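Local coordinates for protein PcyX_EBK42635 (Marine metagenome, PDB 5OWG) that probably reduces biliverdin to phycoerythrobilin in a four-electron reaction, drawing its electrons from ferredoxin, at residues L29-E34 against V48-N53; G72-H77 against F93-G98. One frame throughout, in Å; residues are numbered along the deposited sequence.

Interaction 1 (L29-E34 against V48-N53)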
loop_
_atom_site.group_PDB
_atom_site.type_symbol
_atom_site.label_atom_id
_atom_site.label_comp_id
_atom_site.label_asym_id
_atom_site.label_seq_id
_atom_site.Cartn_x
_atom_site.Cartn_y
_atom_site.Cartn_z
ATOM N N LEU A 29 9.966 -10.103 1.183
ATOM C CA LEU A 29 9.133 -10.242 2.366
ATOM C C LEU A 29 8.511 -11.634 2.396
ATOM O O LEU A 29 8.735 -12.464 1.511
ATOM C CB LEU A 29 8.052 -9.159 2.386
ATOM C CG LEU A 29 8.547 -7.723 2.213
ATOM C CD1 LEU A 29 7.388 -6.784 1.953
ATOM C CD2 LEU A 29 9.317 -7.292 3.436
ATOM N N VAL A 30 7.720 -11.884 3.436
ATOM C CA VAL A 30 6.958 -13.118 3.574
ATOM C C VAL A 30 5.491 -12.752 3.733
ATOM O O VAL A 30 5.150 -11.864 4.524
ATOM C CB VAL A 30 7.443 -13.960 4.765
ATOM C CG1 VAL A 30 6.617 -15.236 4.895
ATOM C CG2 VAL A 30 8.913 -14.295 4.602
ATOM N N GLU A 31 4.631 -13.437 2.988
ATOM C CA GLU A 31 3.201 -13.198 3.066
ATOM C C GLU A 31 2.620 -13.841 4.318
ATOM O O GLU A 31 3.060 -14.908 4.759
ATOM C CB GLU A 31 2.499 -13.745 1.824
ATOM C CG GLU A 31 1.016 -13.438 1.770
ATOM C CD GLU A 31 0.419 -13.723 0.410
ATOM O OE1 GLU A 31 1.089 -14.389 -0.408
ATOM O OE2 GLU A 31 -0.718 -13.277 0.150
ATOM N N TYR A 32 1.618 -13.179 4.890
ATOM C CA TYR A 32 0.944 -13.666 6.084
ATOM C C TYR A 32 -0.533 -13.314 5.988
ATOM O O TYR A 32 -0.935 -12.444 5.211
ATOM C CB TYR A 32 1.554 -13.070 7.361
ATOM C CG TYR A 32 1.258 -11.603 7.549
ATOM C CD1 TYR A 32 2.019 -10.635 6.907
ATOM C CD2 TYR A 32 0.219 -11.185 8.367
ATOM C CE1 TYR A 32 1.752 -9.292 7.075
ATOM C CE2 TYR A 32 -0.057 -9.844 8.542
ATOM C CZ TYR A 32 0.713 -8.901 7.893
ATOM O OH TYR A 32 0.445 -7.564 8.061
ATOM N N ASN A 33 -1.341 -14.005 6.787
ATOM C CA ASN A 33 -2.787 -13.792 6.813
ATOM C C ASN A 33 -3.105 -12.857 7.974
ATOM O O ASN A 33 -3.074 -13.263 9.138
ATOM C CB ASN A 33 -3.529 -15.118 6.944
ATOM C CG ASN A 33 -3.286 -16.044 5.767
ATOM O OD1 ASN A 33 -2.865 -17.188 5.942
ATOM N ND2 ASN A 33 -3.552 -15.554 4.560
ATOM N N GLU A 34 -3.419 -11.606 7.655
ATOM C CA GLU A 34 -3.723 -10.629 8.694
ATOM C C GLU A 34 -5.130 -10.869 9.232
ATOM O O GLU A 34 -6.064 -11.051 8.445
ATOM C CB GLU A 34 -3.607 -9.207 8.151
ATOM C CG GLU A 34 -3.793 -8.133 9.213
ATOM C CD GLU A 34 -3.606 -6.728 8.669
ATOM O OE1 GLU A 34 -4.472 -6.266 7.897
ATOM O OE2 GLU A 34 -2.591 -6.088 9.011
ATOM N N VAL A 48 -9.082 -8.477 -3.940
ATOM C CA VAL A 48 -7.944 -9.242 -3.446
ATOM C C VAL A 48 -7.160 -8.353 -2.494
ATOM O O VAL A 48 -6.844 -7.206 -2.828
ATOM C CB VAL A 48 -7.041 -9.740 -4.591
ATOM C CG1 VAL A 48 -5.826 -10.473 -4.041
ATOM C CG2 VAL A 48 -7.822 -10.649 -5.525
ATOM N N ASN A 49 -6.847 -8.882 -1.314
ATOM C CA ASN A 49 -6.082 -8.153 -0.311
ATOM C C ASN A 49 -5.027 -9.087 0.253
ATOM O O ASN A 49 -5.356 -10.163 0.762
ATOM C CB ASN A 49 -6.989 -7.618 0.803
ATOM C CG ASN A 49 -7.687 -6.328 0.417
ATOM O OD1 ASN A 49 -7.117 -5.243 0.543
ATOM N ND2 ASN A 49 -8.925 -6.436 -0.052
ATOM N N ARG A 50 -3.764 -8.678 0.164
ATOM C CA ARG A 50 -2.641 -9.520 0.545
ATOM C C ARG A 50 -1.642 -8.689 1.333
ATOM O O ARG A 50 -1.415 -7.519 1.014
ATOM C CB ARG A 50 -1.973 -10.120 -0.694
ATOM C CG ARG A 50 -2.894 -11.024 -1.495
ATOM C CD ARG A 50 -2.245 -11.465 -2.790
ATOM N NE ARG A 50 -1.133 -12.380 -2.559
ATOM C CZ ARG A 50 -0.291 -12.788 -3.503
ATOM N NH1 ARG A 50 -0.424 -12.356 -4.750
ATOM N NH2 ARG A 50 0.690 -13.625 -3.199
ATOM N N THR A 51 -1.044 -9.295 2.358
ATOM C CA THR A 51 -0.120 -8.583 3.226
ATOM C C THR A 51 1.166 -9.377 3.402
ATOM O O THR A 51 1.136 -10.605 3.530
ATOM C CB THR A 51 -0.749 -8.303 4.598
ATOM O OG1 THR A 51 -1.226 -9.527 5.170
ATOM C CG2 THR A 51 -1.901 -7.313 4.462
ATOM N N TRP A 52 2.293 -8.664 3.399
ATOM C CA TRP A 52 3.602 -9.238 3.670
ATOM C C TRP A 52 4.263 -8.462 4.800
ATOM O O TRP A 52 3.844 -7.355 5.150
ATOM C CB TRP A 52 4.532 -9.197 2.443
ATOM C CG TRP A 52 4.059 -9.929 1.218
ATOM C CD1 TRP A 52 4.570 -11.090 0.708
ATOM C CD2 TRP A 52 3.006 -9.534 0.332
ATOM N NE1 TRP A 52 3.896 -11.442 -0.436
ATOM C CE2 TRP A 52 2.929 -10.505 -0.687
ATOM C CE3 TRP A 52 2.116 -8.455 0.304
ATOM C CZ2 TRP A 52 1.998 -10.430 -1.721
ATOM C CZ3 TRP A 52 1.192 -8.384 -0.723
ATOM C CH2 TRP A 52 1.140 -9.365 -1.721
ATOM N N ASN A 53 5.308 -9.053 5.370
ATOM C CA ASN A 53 6.162 -8.331 6.301
ATOM C C ASN A 53 7.498 -9.050 6.407
ATOM O O ASN A 53 7.634 -10.213 6.017
ATOM C CB ASN A 53 5.512 -8.201 7.684
ATOM C CG ASN A 53 5.231 -9.546 8.331
ATOM O OD1 ASN A 53 5.903 -10.540 8.055
ATOM N ND2 ASN A 53 4.234 -9.580 9.204
HETATM O O HOH W 1 -1.734 -12.289 2.495
HETATM O O HOH W 2 -3.823 -10.871 4.982
#
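Glu31 and Arg50 show how an outermost strand can be fastened to a sheet through its side chains as well as its backbone, here at the margin of the central antiparallel sheet of the alpha/beta/alpha sandwich of bilin reductases. The guanidinium takes the carboxylate side-on: NE of Arg50 bonds OE2 of Glu31 at 2.9 Å, and NH2 bonds OE1 equally closely. Both N-H bonds are nearly straight and lie in the guanidinium plane, but they reach the syn side of each oxygen from out of the carboxylate plane, since the two groups are turned 34° apart. Glu31 is fully extended, while Arg50 bends at chi3 (69°), which swings its nitrogens round to the acid. CB of Glu31 rides over the indole of Trp52, 3.8 Å from the centroid of the five-membered ring, a CH-pi contact. Trp52 NE1 is hydrogen-bonded to OD1 of Asn26 in helix 14-28.

On the other face of the sheet Tyr32 is sandwiched. Its CG sits between the backbone N and the carbonyl carbon (chi1 71°), and this brings the ring back over the neighbouring strand. Thr51 OG1 lies 3.4 Å above the ring centre. Against the opposite face, nearer the rim, the Asn53 amide lies almost parallel, with ND2 3.3 Å from CE1 of Tyr32.

The backbones form an antiparallel ladder: Val30 and Asn53 exchange two bonds, and Tyr32 N donates to Thr51 O at 3.0 Å. Beyond this the strands diverge and water takes over. One water accepts from Thr51 N and sits 2.7 Å from Glu31 OE2; another bridges Glu34 N and Thr51 OG1, while the Glu34 carboxylate binds Arg59 and Asn230. Two straight bonds to separate oxygens fix the rotation of the Glu31 carboxylate, and the neighbouring positive charge probably favours its ionised form.

Interaction 2 (G72-H77 against F93-G98)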
loop_
_atom_site.group_PDB
_atom_site.type_symbol
_atom_site.label_atom_id
_atom_site.label_comp_id
_atom_site.label_asym_id
_atom_site.label_seq_id
_atom_site.Cartn_x
_atom_site.Cartn_y
_atom_site.Cartn_z
ATOM N N GLY A 72 -17.074 -0.571 -15.027
ATOM C CA GLY A 72 -15.889 -1.328 -15.388
ATOM C C GLY A 72 -14.604 -0.621 -15.005
ATOM O O GLY A 72 -14.014 0.086 -15.821
ATOM N N LEU A 73 -14.163 -0.822 -13.769
ATOM C CA LEU A 73 -12.994 -0.135 -13.237
ATOM C C LEU A 73 -11.959 -1.143 -12.742
ATOM O O LEU A 73 -12.159 -2.360 -12.779
ATOM C CB LEU A 73 -13.394 0.830 -12.114
ATOM C CG LEU A 73 -14.209 2.063 -12.517
ATOM C CD1 LEU A 73 -14.469 2.937 -11.301
ATOM C CD2 LEU A 73 -13.518 2.875 -13.608
ATOM N N TRP A 74 -10.838 -0.600 -12.272
ATOM C CA TRP A 74 -9.688 -1.384 -11.832
ATOM C C TRP A 74 -8.814 -0.452 -11.016
ATOM O O TRP A 74 -8.360 0.574 -11.532
ATOM C CB TRP A 74 -8.901 -1.951 -13.015
ATOM C CG TRP A 74 -7.862 -2.964 -12.617
ATOM C CD1 TRP A 74 -7.957 -4.319 -12.740
ATOM C CD2 TRP A 74 -6.577 -2.705 -12.030
ATOM N NE1 TRP A 74 -6.816 -4.920 -12.269
ATOM C CE2 TRP A 74 -5.953 -3.952 -11.827
ATOM C CE3 TRP A 74 -5.894 -1.541 -11.657
ATOM C CZ2 TRP A 74 -4.681 -4.071 -11.270
ATOM C CZ3 TRP A 74 -4.631 -1.662 -11.101
ATOM C CH2 TRP A 74 -4.038 -2.917 -10.914
ATOM N N MET A 75 -8.579 -0.799 -9.755
ATOM C CA MET A 75 -7.791 0.045 -8.876
ATOM C C MET A 75 -6.825 -0.829 -8.094
ATOM O O MET A 75 -6.984 -2.048 -8.006
ATOM C CB MET A 75 -8.687 0.856 -7.927
ATOM C CG MET A 75 -9.044 0.171 -6.610
ATOM S SD MET A 75 -7.758 0.207 -5.338
ATOM C CE MET A 75 -7.501 1.965 -5.119
ATOM N N ALA A 76 -5.811 -0.184 -7.526
ATOM C CA ALA A 76 -4.844 -0.882 -6.699
ATOM C C ALA A 76 -4.316 0.075 -5.644
ATOM O O ALA A 76 -4.198 1.282 -5.876
ATOM C CB ALA A 76 -3.690 -1.451 -7.532
ATOM N N HIS A 77 -4.006 -0.482 -4.478
ATOM C CA HIS A 77 -3.448 0.270 -3.366
ATOM C C HIS A 77 -2.304 -0.536 -2.776
ATOM O O HIS A 77 -2.430 -1.747 -2.575
ATOM C CB HIS A 77 -4.517 0.559 -2.304
ATOM C CG HIS A 77 -3.964 1.001 -0.986
ATOM N ND1 HIS A 77 -3.721 2.325 -0.689
ATOM C CD2 HIS A 77 -3.616 0.298 0.118
ATOM C CE1 HIS A 77 -3.243 2.418 0.539
ATOM N NE2 HIS A 77 -3.169 1.203 1.051
ATOM N N PHE A 93 1.476 3.840 -2.891
ATOM C CA PHE A 93 1.152 3.904 -4.310
ATOM C C PHE A 93 -0.330 3.616 -4.468
ATOM O O PHE A 93 -0.813 2.570 -4.021
ATOM C CB PHE A 93 1.982 2.907 -5.124
ATOM C CG PHE A 93 1.725 2.971 -6.605
ATOM C CD1 PHE A 93 2.358 3.916 -7.396
ATOM C CD2 PHE A 93 0.847 2.087 -7.206
ATOM C CE1 PHE A 93 2.121 3.975 -8.757
ATOM C CE2 PHE A 93 0.608 2.140 -8.568
ATOM C CZ PHE A 93 1.246 3.085 -9.343
ATOM N N ASP A 94 -1.048 4.544 -5.094
ATOM C CA ASP A 94 -2.484 4.415 -5.308
ATOM C C ASP A 94 -2.789 4.814 -6.741
ATOM O O ASP A 94 -2.465 5.932 -7.160
ATOM C CB ASP A 94 -3.274 5.278 -4.320
ATOM C CG ASP A 94 -3.126 4.805 -2.887
ATOM O OD1 ASP A 94 -3.402 3.616 -2.624
ATOM O OD2 ASP A 94 -2.728 5.619 -2.028
ATOM N N ILE A 95 -3.404 3.903 -7.488
ATOM C CA ILE A 95 -3.768 4.134 -8.879
ATOM C C ILE A 95 -5.210 3.689 -9.075
ATOM O O ILE A 95 -5.569 2.557 -8.732
ATOM C CB ILE A 95 -2.822 3.394 -9.850
ATOM C CG1 ILE A 95 -2.931 3.985 -11.256
ATOM C CG2 ILE A 95 -3.096 1.890 -9.872
ATOM C CD1 ILE A 95 -2.071 5.203 -11.448
ATOM N N ILE A 96 -6.041 4.591 -9.591
ATOM C CA ILE A 96 -7.386 4.264 -10.050
ATOM C C ILE A 96 -7.486 4.689 -11.507
ATOM O O ILE A 96 -7.227 5.851 -11.840
ATOM C CB ILE A 96 -8.476 4.946 -9.202
ATOM C CG1 ILE A 96 -9.863 4.742 -9.830
ATOM C CG2 ILE A 96 -8.190 6.435 -9.056
ATOM C CD1 ILE A 96 -10.261 3.289 -10.014
ATOM N N ALA A 97 -7.861 3.749 -12.368
ATOM C CA ALA A 97 -7.944 4.014 -13.796
ATOM C C ALA A 97 -9.142 3.291 -14.383
ATOM O O ALA A 97 -9.982 3.898 -15.054
ATOM C CB ALA A 97 -6.665 3.566 -14.507
ATOM N N GLY A 98 -9.231 1.994 -14.117
ATOM C CA GLY A 98 -10.221 1.171 -14.769
ATOM C C GLY A 98 -9.804 0.809 -16.173
ATOM O O GLY A 98 -8.860 0.041 -16.372
#
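His77 and Asp94 are brought together by complementary first torsions: the histidine CG stands anti to the backbone N (chi1 165°), the aspartate CG anti to its carbonyl carbon (chi1 -66°). The two side chains therefore run side by side from a non-hydrogen-bonded pair of an antiparallel beta hairpin, strands 73-82 and 90-96. Imidazole and carboxylate are nearly coplanar, with OD1 of Asp94 at the ring edge facing ND1 of His77. The pair forms a His-carboxylate hydrogen bond, though the modelled separation is too short to be trusted in detail. The ring of Phe232 packs against that of His77. In this family the bilin lies between the central sheet and the C-terminal helices, so this face probably looks into the pocket.

Further along that face the packing is apolar: CD1 of Ile96 rests against CB of Met75 at 3.6 Å. The reverse face turns to helix 14-28, and there the CG2 methyl of Ile95 fills the angle between Ala76 CB and the edge of the Trp74 ring, 4.1 Å from CZ3. Ala76 and Ile95 exchange two backbone bonds, with Ala76 N meeting Ile95 O at 3.0 Å. Where strand 90-96 ends, one acceptor serves two donors: Trp74 O takes Gly98 N at 3.1 Å, in the carbonyl plane on a lone pair, and a weak bond from Ala97 N at 3.3 Å.

Overall arrangement
Both interactions are antiparallel pairings in one six-stranded sheet, following each other along the chain, with centres about 19 Å apart and nearest atoms about 7 Å. Interaction 1 attaches the outermost strand 30-32 to strand 47-53; interaction 2 joins strands 73-82 and 90-96, which are flanked by sheet neighbours on both sides, and more of its residues are buried. The chemistry follows the place. At the margin, charged groups, an amide and ordered waters carry much of the contact between sharply diverging strands. Between strands that both have neighbours, the run is almost exactly antiparallel (176°), and backbone bonds and small apolar contacts surround one histidine–aspartate pair. Helix 14-28 packs against both.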